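Long-range contacts in glycoside hydrolase family 31 (Trueperella pyogenes, PDB 5I0F), which degrades cycloalternan, probably by hydrolysing its alpha-glucosidic linkages through a covalent glycosyl-enzyme intermediate: residues I544-I548 with P668-M672; F579-T583 with A622-T626; D675-P681 with I723-R728; T688-L694 with H712-V718. All coordinates share one frame; numbering follows the deposited sequence.

Contact 1 (I544-I548 with P668-M672); sequences ITAGI and PRQYM
I544 meets R669 through its CG2 branch, which rests 4.0 Å from R669 CB and 3.9 Å from R669 O, the two side chains crossing at about a right angle. With CG1 beside the backbone N (chi1 -62°), CG2 is left anti to that N, and it also approaches the Y671 ring obliquely. One residue on, T545 turns its hydroxyl to the same loop. OG1 lies 4.0 Å from R669 CG, the two side chains meeting at a slant, and the polar link is made by water. One water joins T545 OG1 to the carbonyl of P668, donating to P668 O at 2.9 Å; a second bridges T545 OG1 and R669 NH2, accepting from the guanidinium at 2.9 Å. One turn on from I544, with its N bonded to I544 O, I548 runs its CD1 end into the bend of segment 668-672, 3.7 Å from P668 O and 3.9 Å from Y671 CB. The Y671 hydroxyl passes beyond this layer to bond the backbone O of F584. Here helix 537-551 of the TIM barrel lies against the start of strand 671-673 in the C-terminal beta domain. Isoleucine methyls fill the buried side of this interdomain seam, while water, not direct pairing, couples the T545 hydroxyl to the loop, so the polar part of the joint is indirect.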
loop_
_atom_site.group_PDB
_atom_site.type_symbol
_atom_site.label_atom_id
_atom_site.label_comp_id
_atom_site.label_asym_id
_atom_site.label_seq_id
_atom_site.Cartn_x
_atom_site.Cartn_y
_atom_site.Cartn_z
ATOM N N ILE A 544 0.943 3.358 14.170
ATOM C CA ILE A 544 0.517 2.328 15.151
ATOM C C ILE A 544 -0.812 1.679 14.702
ATOM O O ILE A 544 -0.962 0.464 14.718
ATOM C CB ILE A 544 0.379 2.913 16.571
ATOM C CG1 ILE A 544 1.730 3.432 17.071
ATOM C CG2 ILE A 544 -0.197 1.869 17.552
ATOM C CD1 ILE A 544 1.634 4.350 18.278
ATOM N N THR A 545 -1.765 2.516 14.312
ATOM C CA THR A 545 -3.034 2.072 13.769
ATOM C C THR A 545 -2.861 1.168 12.540
ATOM O O THR A 545 -3.491 0.089 12.436
ATOM C CB THR A 545 -3.946 3.282 13.477
ATOM O OG1 THR A 545 -4.116 4.028 14.695
ATOM C CG2 THR A 545 -5.313 2.858 12.968
ATOM N N ALA A 546 -1.980 1.572 11.649
ATOM C CA ALA A 546 -1.685 0.786 10.454
ATOM C C ALA A 546 -1.189 -0.620 10.797
ATOM O O ALA A 546 -1.627 -1.595 10.191
ATOM C CB ALA A 546 -0.708 1.522 9.573
ATOM N N GLY A 547 -0.311 -0.732 11.788
ATOM C CA GLY A 547 0.232 -2.034 12.151
ATOM C C GLY A 547 -0.774 -2.958 12.811
ATOM O O GLY A 547 -0.806 -4.140 12.520
ATOM N N ILE A 548 -1.599 -2.401 13.701
ATOM C CA ILE A 548 -2.639 -3.162 14.380
ATOM C C ILE A 548 -3.704 -3.640 13.392
ATOM O O ILE A 548 -4.094 -4.822 13.421
ATOM C CB ILE A 548 -3.275 -2.341 15.522
ATOM C CG1 ILE A 548 -2.199 -1.985 16.546
ATOM C CG2 ILE A 548 -4.423 -3.110 16.182
ATOM C CD1 ILE A 548 -2.644 -0.963 17.567
ATOM N N PRO A 668 -7.426 2.388 21.768
ATOM C CA PRO A 668 -7.131 1.705 20.511
ATOM C C PRO A 668 -5.666 1.721 20.029
ATOM O O PRO A 668 -5.375 1.030 19.039
ATOM C CB PRO A 668 -8.037 2.417 19.524
ATOM C CG PRO A 668 -8.069 3.825 20.038
ATOM C CD PRO A 668 -8.091 3.682 21.541
ATOM N N ARG A 669 -4.773 2.502 20.656
ATOM C CA ARG A 669 -3.336 2.448 20.310
ATOM C C ARG A 669 -2.462 1.754 21.374
ATOM O O ARG A 669 -1.228 1.895 21.359
ATOM C CB ARG A 669 -2.809 3.842 19.930
ATOM C CG ARG A 669 -3.334 4.322 18.580
ATOM C CD ARG A 669 -2.655 5.604 18.116
ATOM N NE ARG A 669 -2.920 6.655 19.096
ATOM C CZ ARG A 669 -3.926 7.542 19.057
ATOM N NH1 ARG A 669 -4.065 8.410 20.056
ATOM N NH2 ARG A 669 -4.780 7.589 18.032
ATOM N N GLN A 670 -3.074 1.006 22.292
ATOM C CA GLN A 670 -2.329 -0.057 22.990
ATOM C C GLN A 670 -2.582 -1.350 22.262
ATOM O O GLN A 670 -3.600 -1.511 21.593
ATOM C CB GLN A 670 -2.621 -0.230 24.495
ATOM C CG GLN A 670 -3.849 0.414 25.065
ATOM C CD GLN A 670 -4.033 0.189 26.562
ATOM O OE1 GLN A 670 -3.954 1.122 27.344
ATOM N NE2 GLN A 670 -4.354 -1.038 26.948
ATOM N N TYR A 671 -1.635 -2.270 22.392
ATOM C CA TYR A 671 -1.728 -3.534 21.712
ATOM C C TYR A 671 -0.874 -4.574 22.421
ATOM O O TYR A 671 0.029 -4.235 23.175
ATOM C CB TYR A 671 -1.274 -3.373 20.249
ATOM C CG TYR A 671 0.165 -2.949 20.080
ATOM C CD1 TYR A 671 0.528 -1.592 20.080
ATOM C CD2 TYR A 671 1.175 -3.903 19.925
ATOM C CE1 TYR A 671 1.854 -1.204 19.936
ATOM C CE2 TYR A 671 2.494 -3.533 19.757
ATOM C CZ TYR A 671 2.833 -2.186 19.760
ATOM O OH TYR A 671 4.158 -1.803 19.636
ATOM N N MET A 672 -1.173 -5.835 22.140
ATOM C CA MET A 672 -0.376 -6.934 22.621
ATOM C C MET A 672 0.721 -7.212 21.585
ATOM O O MET A 672 0.483 -7.141 20.360
ATOM C CB MET A 672 -1.249 -8.181 22.846
ATOM C CG MET A 672 -2.369 -8.007 23.875
ATOM S SD MET A 672 -1.755 -7.655 25.535
ATOM C CE MET A 672 -0.800 -9.123 25.909
HETATM O O HOH W 1 -5.598 2.401 16.537
HETATM O O HOH W 2 -4.520 6.682 15.304
#

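Contact 2 (F579-T583 with A622-T626); sequences FAAAT and ARHYT
A580 and Y625 meet methyl to ring: A580 CB sits over one face of the tyrosine, 3.6 Å from the ring centroid in a CH-pi contact, displaced toward the rim so that CZ is its nearest atom at 3.3 Å. H624 CD2, from the tyrosine's own helix, lies over the centre of the opposite face, so the ring is held between a methyl of one helix and an imidazole carbon of the other. F579 is turned differently. Its ring, carried across by a CG anti to the backbone N (chi1 -160°), takes A622 CB over a face, while its edge meets Y625 CB at 3.6 Å from F579 CD1 and T626 OG1 at 3.6 Å from F579 CZ. The F579 and Y625 side chains pass each other heading opposite ways. The helices carrying them, 572-583 and 617-646, run nearly parallel, their local axes 9.8 Å apart at an angle of 11°; the first flanks the TIM barrel, where F579 also packs on M588 of strand 587-590. T583 crosses Y625 at about a right angle, OG1 3.5 Å from Y625 CB. Each threonine hydroxyl bonds back one turn, T583 OG1 to F579 O and T626 OG1 to A622 O, reaching that oxygen from the face opposite the backbone N-H. The Y625 hydroxyl bonds W720 O.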
loop_
_atom_site.group_PDB
_atom_site.type_symbol
_atom_site.label_atom_id
_atom_site.label_comp_id
_atom_site.label_asym_id
_atom_site.label_seq_id
_atom_site.Cartn_x
_atom_site.Cartn_y
_atom_site.Cartn_z
ATOM N N PHE A 579 11.519 5.304 18.368
ATOM C CA PHE A 579 12.530 4.237 18.426
ATOM C C PHE A 579 12.123 3.207 19.502
ATOM O O PHE A 579 12.196 1.998 19.273
ATOM C CB PHE A 579 13.929 4.821 18.669
ATOM C CG PHE A 579 15.076 3.901 18.290
ATOM C CD1 PHE A 579 15.470 2.866 19.126
ATOM C CD2 PHE A 579 15.796 4.118 17.121
ATOM C CE1 PHE A 579 16.539 2.044 18.794
ATOM C CE2 PHE A 579 16.876 3.304 16.779
ATOM C CZ PHE A 579 17.238 2.249 17.606
ATOM N N ALA A 580 11.657 3.695 20.657
ATOM C CA ALA A 580 11.176 2.817 21.742
ATOM C C ALA A 580 9.970 1.987 21.284
ATOM O O ALA A 580 9.905 0.769 21.500
ATOM C CB ALA A 580 10.838 3.641 22.978
ATOM N N ALA A 581 9.029 2.628 20.599
ATOM C CA ALA A 581 7.859 1.916 20.120
ATOM C C ALA A 581 8.222 0.854 19.109
ATOM O O ALA A 581 7.694 -0.275 19.191
ATOM C CB ALA A 581 6.844 2.876 19.519
ATOM N N ALA A 582 9.089 1.228 18.155
ATOM C CA ALA A 582 9.511 0.330 17.091
ATOM C C ALA A 582 10.189 -0.923 17.633
ATOM O O ALA A 582 10.114 -1.989 17.008
ATOM C CB ALA A 582 10.430 1.060 16.102
ATOM N N THR A 583 10.829 -0.798 18.799
ATOM C CA THR A 583 11.463 -1.919 19.494
ATOM C C THR A 583 10.468 -3.043 19.829
ATOM O O THR A 583 10.853 -4.219 19.913
ATOM C CB THR A 583 12.196 -1.395 20.758
ATOM O OG1 THR A 583 13.193 -0.463 20.350
ATOM C CG2 THR A 583 12.873 -2.487 21.564
ATOM N N ALA A 622 19.537 4.738 21.572
ATOM C CA ALA A 622 19.499 3.711 20.547
ATOM C C ALA A 622 20.254 2.444 20.975
ATOM O O ALA A 622 19.790 1.332 20.706
ATOM C CB ALA A 622 20.043 4.238 19.237
ATOM N N ARG A 623 21.392 2.619 21.663
ATOM C CA ARG A 623 22.113 1.487 22.260
ATOM C C ARG A 623 21.200 0.712 23.207
ATOM O O ARG A 623 21.078 -0.510 23.093
ATOM C CB ARG A 623 23.386 1.948 23.018
ATOM C CG ARG A 623 24.664 2.007 22.192
ATOM C CD ARG A 623 25.919 2.243 23.055
ATOM N NE ARG A 623 26.122 3.670 23.345
ATOM C CZ ARG A 623 26.699 4.562 22.533
ATOM N NH1 ARG A 623 26.819 5.834 22.919
ATOM N NH2 ARG A 623 27.172 4.224 21.343
ATOM N N HIS A 624 20.564 1.443 24.130
ATOM C CA HIS A 624 19.633 0.875 25.120
ATOM C C HIS A 624 18.497 0.080 24.467
ATOM O O HIS A 624 18.285 -1.096 24.780
ATOM C CB HIS A 624 19.091 2.012 26.016
ATOM C CG HIS A 624 17.892 1.654 26.836
ATOM N ND1 HIS A 624 17.933 0.736 27.862
ATOM C CD2 HIS A 624 16.627 2.134 26.811
ATOM C CE1 HIS A 624 16.735 0.637 28.414
ATOM N NE2 HIS A 624 15.924 1.482 27.798
ATOM N N TYR A 625 17.765 0.713 23.559
ATOM C CA TYR A 625 16.651 0.020 22.908
ATOM C C TYR A 625 17.095 -1.102 21.959
ATOM O O TYR A 625 16.365 -2.098 21.818
ATOM C CB TYR A 625 15.700 1.017 22.234
ATOM C CG TYR A 625 14.841 1.747 23.256
ATOM C CD1 TYR A 625 13.906 1.045 24.052
ATOM C CD2 TYR A 625 14.956 3.114 23.436
ATOM C CE1 TYR A 625 13.100 1.702 24.982
ATOM C CE2 TYR A 625 14.168 3.780 24.373
ATOM C CZ TYR A 625 13.262 3.072 25.163
ATOM O OH TYR A 625 12.476 3.758 26.079
ATOM N N THR A 626 18.272 -0.987 21.344
ATOM C CA THR A 626 18.762 -2.088 20.504
ATOM C C THR A 626 19.189 -3.278 21.373
ATOM O O THR A 626 18.967 -4.416 20.968
ATOM C CB THR A 626 19.783 -1.653 19.428
ATOM O OG1 THR A 626 19.220 -0.602 18.624
ATOM C CG2 THR A 626 20.086 -2.778 18.476
#

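Contact 3 (D675-P681 with I723-R728); sequences DELLINP and IPVYRR
I723 extends its CD1 to P681 and I679, 3.7 Å from P681 CA and 3.9 Å from I679 CG2. P724 follows; its O accepts the N680 N-H at 3.0 Å, and its ring carbon CD lies against N680 O. At V725 regular antiparallel pairing sets in. V725 is opposite I679 in a non-hydrogen-bonded pair, the side chains side by side and pointing the same way, both V725 methyls near I679 CD1. Y726 and L678 form the hydrogen-bonded pair: L678 N gives a nearly straight bond to Y726 O (2.7 Å, 175°), and Y726 N returns one to L678 O. R727 lays its CB and CG along L677 CD2, the nearest approach 3.7 Å from CB. R728 closes the ladder with its N bonded to E676 O and grips the E676 carboxylate side-on, NE to OE1 at 2.9 Å and NH2 to OE2 at 2.8 Å. A bend in E676 at chi2 (-59°) folds its carboxylate back toward R728. The two planes are 54° apart, and NE meets OE1 from above the carboxylate plane. In the C-terminal sheet these central strands lie between 671-673 and 698-701; Y635 and Q639 of helix 617-646 bond the backbone at E676 and D675, and L678 and Y726 pack on strand 689-694.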
loop_
_atom_site.group_PDB
_atom_site.type_symbol
_atom_site.label_atom_id
_atom_site.label_comp_id
_atom_site.label_asym_id
_atom_site.label_seq_id
_atom_site.Cartn_x
_atom_site.Cartn_y
_atom_site.Cartn_z
ATOM N N ASP A 675 1.480 -13.073 23.042
ATOM C CA ASP A 675 0.576 -13.398 24.153
ATOM C C ASP A 675 0.863 -12.647 25.431
ATOM O O ASP A 675 -0.041 -12.477 26.229
ATOM C CB ASP A 675 0.668 -14.880 24.525
ATOM C CG ASP A 675 0.091 -15.804 23.488
ATOM O OD1 ASP A 675 -0.542 -15.384 22.513
ATOM O OD2 ASP A 675 0.238 -17.020 23.699
ATOM N N GLU A 676 2.108 -12.250 25.664
ATOM C CA GLU A 676 2.534 -11.912 27.030
ATOM C C GLU A 676 2.759 -10.421 27.335
ATOM O O GLU A 676 2.701 -10.025 28.507
ATOM C CB GLU A 676 3.799 -12.703 27.397
ATOM C CG GLU A 676 3.700 -14.210 27.186
ATOM C CD GLU A 676 2.583 -14.879 27.993
ATOM O OE1 GLU A 676 2.218 -14.384 29.086
ATOM O OE2 GLU A 676 2.046 -15.918 27.545
ATOM N N LEU A 677 3.002 -9.607 26.317
ATOM C CA LEU A 677 3.389 -8.216 26.516
ATOM C C LEU A 677 2.325 -7.260 26.027
ATOM O O LEU A 677 1.872 -7.358 24.879
ATOM C CB LEU A 677 4.715 -7.923 25.809
ATOM C CG LEU A 677 5.937 -8.736 26.246
ATOM C CD1 LEU A 677 7.136 -8.281 25.446
ATOM C CD2 LEU A 677 6.199 -8.619 27.742
ATOM N N LEU A 678 1.927 -6.335 26.895
ATOM C CA LEU A 678 1.019 -5.254 26.547
ATOM C C LEU A 678 1.849 -3.980 26.343
ATOM O O LEU A 678 2.563 -3.557 27.269
ATOM C CB LEU A 678 -0.013 -5.051 27.676
ATOM C CG LEU A 678 -1.049 -3.930 27.481
ATOM C CD1 LEU A 678 -1.675 -3.999 26.112
ATOM C CD2 LEU A 678 -2.139 -4.018 28.537
ATOM N N ILE A 679 1.752 -3.381 25.149
ATOM C CA ILE A 679 2.562 -2.222 24.781
ATOM C C ILE A 679 1.711 -0.962 24.688
ATOM O O ILE A 679 0.615 -1.008 24.147
ATOM C CB ILE A 679 3.235 -2.395 23.391
ATOM C CG1 ILE A 679 3.719 -3.837 23.153
ATOM C CG2 ILE A 679 4.344 -1.360 23.205
ATOM C CD1 ILE A 679 4.703 -4.358 24.174
ATOM N N ASN A 680 2.233 0.165 25.144
ATOM C CA ASN A 680 1.518 1.431 25.045
ATOM C C ASN A 680 2.456 2.589 24.716
ATOM O O ASN A 680 2.895 3.321 25.633
ATOM C CB ASN A 680 0.701 1.714 26.312
ATOM C CG ASN A 680 -0.245 2.891 26.144
ATOM O OD1 ASN A 680 -0.432 3.401 25.028
ATOM N ND2 ASN A 680 -0.844 3.340 27.247
ATOM N N PRO A 681 2.773 2.757 23.414
ATOM C CA PRO A 681 3.668 3.834 22.963
ATOM C C PRO A 681 3.278 5.220 23.455
ATOM O O PRO A 681 2.079 5.536 23.551
ATOM C CB PRO A 681 3.532 3.763 21.428
ATOM C CG PRO A 681 3.200 2.329 21.150
ATOM C CD PRO A 681 2.274 1.957 22.260
ATOM N N ILE A 723 9.296 2.919 27.690
ATOM C CA ILE A 723 8.016 2.858 26.988
ATOM C C ILE A 723 7.158 1.905 27.839
ATOM O O ILE A 723 7.635 0.841 28.192
ATOM C CB ILE A 723 8.121 2.386 25.515
ATOM C CG1 ILE A 723 6.711 2.167 24.927
ATOM C CG2 ILE A 723 8.989 1.142 25.348
ATOM C CD1 ILE A 723 6.689 1.732 23.471
ATOM N N PRO A 724 5.905 2.292 28.173
ATOM C CA PRO A 724 5.103 1.421 29.020
ATOM C C PRO A 724 4.845 0.045 28.393
ATOM O O PRO A 724 4.310 -0.062 27.275
ATOM C CB PRO A 724 3.806 2.212 29.224
ATOM C CG PRO A 724 4.208 3.632 29.050
ATOM C CD PRO A 724 5.261 3.603 27.983
ATOM N N VAL A 725 5.278 -0.982 29.106
ATOM C CA VAL A 725 5.198 -2.354 28.662
ATOM C C VAL A 725 4.901 -3.174 29.899
ATOM O O VAL A 725 5.622 -3.046 30.902
ATOM C CB VAL A 725 6.522 -2.853 28.025
ATOM C CG1 VAL A 725 6.472 -4.364 27.775
ATOM C CG2 VAL A 725 6.809 -2.115 26.714
ATOM N N TYR A 726 3.863 -4.004 29.822
ATOM C CA TYR A 726 3.437 -4.843 30.947
ATOM C C TYR A 726 3.420 -6.300 30.512
ATOM O O TYR A 726 2.950 -6.606 29.422
ATOM C CB TYR A 726 2.056 -4.399 31.429
ATOM C CG TYR A 726 2.055 -2.963 31.916
ATOM C CD1 TYR A 726 1.867 -1.920 31.032
ATOM C CD2 TYR A 726 2.285 -2.653 33.270
ATOM C CE1 TYR A 726 1.864 -0.597 31.461
ATOM C CE2 TYR A 726 2.290 -1.330 33.721
ATOM C CZ TYR A 726 2.076 -0.304 32.817
ATOM O OH TYR A 726 2.084 1.020 33.202
ATOM N N ARG A 727 3.980 -7.182 31.343
ATOM C CA ARG A 727 4.037 -8.608 31.054
ATOM C C ARG A 727 3.039 -9.354 31.920
ATOM O O ARG A 727 2.981 -9.111 33.131
ATOM C CB ARG A 727 5.439 -9.161 31.333
ATOM C CG ARG A 727 5.612 -10.657 31.026
ATOM C CD ARG A 727 6.844 -11.246 31.714
ATOM N NE ARG A 727 8.028 -10.534 31.282
ATOM C CZ ARG A 727 9.006 -10.045 32.047
ATOM N NH1 ARG A 727 9.046 -10.199 33.380
ATOM N NH2 ARG A 727 10.000 -9.389 31.439
ATOM N N ARG A 728 2.291 -10.283 31.326
ATOM C CA ARG A 728 1.360 -11.112 32.110
ATOM C C ARG A 728 2.120 -11.844 33.198
ATOM O O ARG A 728 3.210 -12.355 32.961
ATOM C CB ARG A 728 0.659 -12.151 31.254
ATOM C CG ARG A 728 -0.303 -11.583 30.224
ATOM C CD ARG A 728 -1.285 -12.630 29.717
ATOM N NE ARG A 728 -0.628 -13.857 29.247
ATOM C CZ ARG A 728 -1.271 -14.904 28.720
ATOM N NH1 ARG A 728 -2.587 -14.886 28.574
ATOM N NH2 ARG A 728 -0.601 -15.978 28.325
HETATM O O HOH W 3 4.331 -13.893 30.815
#

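Contact 4 (T688-L694 with H712-V718); sequences TTWTTYL and HLVTRAV
T691 and T715 face each other across a two-stranded antiparallel ribbon, their hydroxyls joined by an OG1-OG1 hydrogen bond of 2.8 Å. They form a non-hydrogen-bonded pair, and each OG1 stands anti to its own carbonyl carbon (chi1 -66° and -62°), which brings the two oxygens together. On the same face T715 CG2 touches T689 CB at 3.7 Å, and L713 CD2 packs at the edge of the Y693 ring and 3.8 Å from Y693 CB. On the other face, at one end, the contact is apolar: L694 CD1 meets V714 CG1 at 3.7 Å, the two side chains at about a right angle. At the far end V718 CG1 lies 3.8 Å from W690 CB. Backbone bonds set this register, T692 with V714 and W690 with R716 each pairing both ways. Further out, the polar ends find anchors: N680 bonds T692 OG1 and, weakly, W690 NE1; D661 takes the Y693 hydroxyl; and D701 forms a salt bridge with R716. Y726 of strand 725-728 lies against T692, L694, V714 and R716, seating the ribbon on the C-terminal sheet. Beyond the T689-A717 pair, V718 N bonds T688 O at 2.9 Å, coming from well above the carbonyl plane, 49° out of it.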
loop_
_atom_site.group_PDB
_atom_site.type_symbol
_atom_site.label_atom_id
_atom_site.label_comp_id
_atom_site.label_asym_id
_atom_site.label_seq_id
_atom_site.Cartn_x
_atom_site.Cartn_y
_atom_site.Cartn_z
ATOM N N THR A 688 5.344 13.352 30.620
ATOM C CA THR A 688 6.182 12.825 31.718
ATOM C C THR A 688 5.547 11.619 32.415
ATOM O O THR A 688 6.251 10.871 33.095
ATOM C CB THR A 688 6.442 13.895 32.783
ATOM O OG1 THR A 688 5.182 14.357 33.282
ATOM C CG2 THR A 688 7.211 15.071 32.184
ATOM N N THR A 689 4.222 11.454 32.285
ATOM C CA THR A 689 3.543 10.221 32.695
ATOM C C THR A 689 2.650 9.731 31.556
ATOM O O THR A 689 2.353 10.479 30.632
ATOM C CB THR A 689 2.710 10.381 33.996
ATOM O OG1 THR A 689 1.517 11.114 33.721
ATOM C CG2 THR A 689 3.495 11.096 35.097
ATOM N N TRP A 690 2.231 8.473 31.635
ATOM C CA TRP A 690 1.401 7.860 30.602
ATOM C C TRP A 690 0.515 6.816 31.256
ATOM O O TRP A 690 0.973 6.057 32.113
ATOM C CB TRP A 690 2.285 7.196 29.531
ATOM C CG TRP A 690 1.642 7.037 28.145
ATOM C CD1 TRP A 690 1.320 5.869 27.524
ATOM C CD2 TRP A 690 1.272 8.079 27.250
ATOM N NE1 TRP A 690 0.792 6.113 26.284
ATOM C CE2 TRP A 690 0.740 7.466 26.093
ATOM C CE3 TRP A 690 1.351 9.476 27.299
ATOM C CZ2 TRP A 690 0.280 8.204 24.995
ATOM C CZ3 TRP A 690 0.898 10.219 26.201
ATOM C CH2 TRP A 690 0.364 9.577 25.066
ATOM N N THR A 691 -0.740 6.768 30.825
ATOM C CA THR A 691 -1.726 5.882 31.393
ATOM C C THR A 691 -2.079 4.732 30.451
ATOM O O THR A 691 -2.304 4.946 29.268
ATOM C CB THR A 691 -2.964 6.705 31.801
ATOM O OG1 THR A 691 -2.579 7.594 32.869
ATOM C CG2 THR A 691 -4.069 5.810 32.277
ATOM N N THR A 692 -2.142 3.525 31.005
ATOM C CA THR A 692 -2.455 2.311 30.270
ATOM C C THR A 692 -3.655 1.608 30.920
ATOM O O THR A 692 -3.716 1.505 32.147
ATOM C CB THR A 692 -1.196 1.411 30.299
ATOM O OG1 THR A 692 -0.130 2.112 29.659
ATOM C CG2 THR A 692 -1.406 0.094 29.595
ATOM N N TYR A 693 -4.611 1.146 30.107
ATOM C CA TYR A 693 -5.653 0.250 30.619
ATOM C C TYR A 693 -5.126 -1.178 30.658
ATOM O O TYR A 693 -4.687 -1.716 29.625
ATOM C CB TYR A 693 -6.975 0.320 29.815
ATOM C CG TYR A 693 -8.000 -0.656 30.374
ATOM C CD1 TYR A 693 -8.609 -0.421 31.616
ATOM C CD2 TYR A 693 -8.299 -1.850 29.711
ATOM C CE1 TYR A 693 -9.503 -1.337 32.165
ATOM C CE2 TYR A 693 -9.203 -2.756 30.234
ATOM C CZ TYR A 693 -9.798 -2.500 31.465
ATOM O OH TYR A 693 -10.665 -3.414 31.986
ATOM N N LEU A 694 -5.179 -1.795 31.844
ATOM C CA LEU A 694 -4.831 -3.202 32.007
ATOM C C LEU A 694 -6.100 -4.019 32.083
ATOM O O LEU A 694 -6.975 -3.724 32.903
ATOM C CB LEU A 694 -4.023 -3.446 33.292
ATOM C CG LEU A 694 -2.701 -2.719 33.422
ATOM C CD1 LEU A 694 -2.115 -3.000 34.802
ATOM C CD2 LEU A 694 -1.742 -3.143 32.311
ATOM N N HIS A 712 -8.050 -2.200 35.557
ATOM C CA HIS A 712 -7.886 -0.824 36.032
ATOM C C HIS A 712 -6.927 -0.064 35.131
ATOM O O HIS A 712 -6.094 -0.667 34.456
ATOM C CB HIS A 712 -7.297 -0.801 37.452
ATOM C CG HIS A 712 -8.181 -1.410 38.488
ATOM N ND1 HIS A 712 -7.893 -2.615 39.098
ATOM C CD2 HIS A 712 -9.353 -0.988 39.022
ATOM C CE1 HIS A 712 -8.853 -2.908 39.960
ATOM N NE2 HIS A 712 -9.748 -1.937 39.933
ATOM N N LEU A 713 -7.034 1.262 35.157
ATOM C CA LEU A 713 -6.038 2.146 34.556
ATOM C C LEU A 713 -4.835 2.221 35.486
ATOM O O LEU A 713 -5.004 2.217 36.700
ATOM C CB LEU A 713 -6.610 3.547 34.365
ATOM C CG LEU A 713 -7.773 3.663 33.367
ATOM C CD1 LEU A 713 -8.495 5.001 33.509
ATOM C CD2 LEU A 713 -7.275 3.462 31.944
ATOM N N VAL A 714 -3.630 2.280 34.922
ATOM C CA VAL A 714 -2.404 2.522 35.695
ATOM C C VAL A 714 -1.599 3.636 35.041
ATOM O O VAL A 714 -1.642 3.789 33.822
ATOM C CB VAL A 714 -1.530 1.257 35.849
ATOM C CG1 VAL A 714 -2.298 0.203 36.626
ATOM C CG2 VAL A 714 -1.087 0.693 34.504
ATOM N N THR A 715 -0.871 4.397 35.859
ATOM C CA THR A 715 -0.037 5.497 35.385
ATOM C C THR A 715 1.451 5.205 35.669
ATOM O O THR A 715 1.790 4.641 36.689
ATOM C CB THR A 715 -0.508 6.829 35.980
ATOM O OG1 THR A 715 -1.850 7.068 35.539
ATOM C CG2 THR A 715 0.359 7.994 35.513
ATOM N N ARG A 716 2.305 5.581 34.727
ATOM C CA ARG A 716 3.732 5.229 34.704
ATOM C C ARG A 716 4.494 6.506 34.379
ATOM O O ARG A 716 4.147 7.185 33.404
ATOM C CB ARG A 716 3.957 4.207 33.564
ATOM C CG ARG A 716 5.373 3.686 33.316
ATOM C CD ARG A 716 5.808 2.930 34.520
ATOM N NE ARG A 716 7.015 2.122 34.437
ATOM C CZ ARG A 716 8.256 2.544 34.650
ATOM N NH1 ARG A 716 8.567 3.834 34.757
ATOM N NH2 ARG A 716 9.211 1.641 34.691
ATOM N N ALA A 717 5.516 6.828 35.174
ATOM C CA ALA A 717 6.542 7.794 34.758
ATOM C C ALA A 717 7.178 7.337 33.425
ATOM O O ALA A 717 7.537 6.168 33.295
ATOM C CB ALA A 717 7.622 7.927 35.832
ATOM N N VAL A 718 7.339 8.248 32.466
ATOM C CA VAL A 718 7.918 7.894 31.160
ATOM C C VAL A 718 9.091 8.797 30.734
ATOM O O VAL A 718 8.987 9.606 29.799
ATOM C CB VAL A 718 6.835 7.808 30.050
ATOM C CG1 VAL A 718 5.979 6.569 30.252
ATOM C CG2 VAL A 718 5.961 9.051 29.990
#

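In the fold
Following the chain from the N terminus, contact 1 opens first, on helix 537-551, and closes only at 668-672, in the C-terminal domain. Contact 2 is nested within that long loop, joining helices 572-583 and 617-646. Contact 3 begins just after contact 1 closes, and Y671 O bonds I679 N between neighbouring strands of one sheet. Within the loop that contact 3 closes at 723-728 lies contact 4, the outer ribbon, its centre about 11 Å from that of contact 3. Q670 bonds Y693 O, linking contacts 1 and 4, while I723 and P681 of contact 3 pack on A581. Contact 1, and this packing on A581, both tie barrel helices to the C-terminal domain.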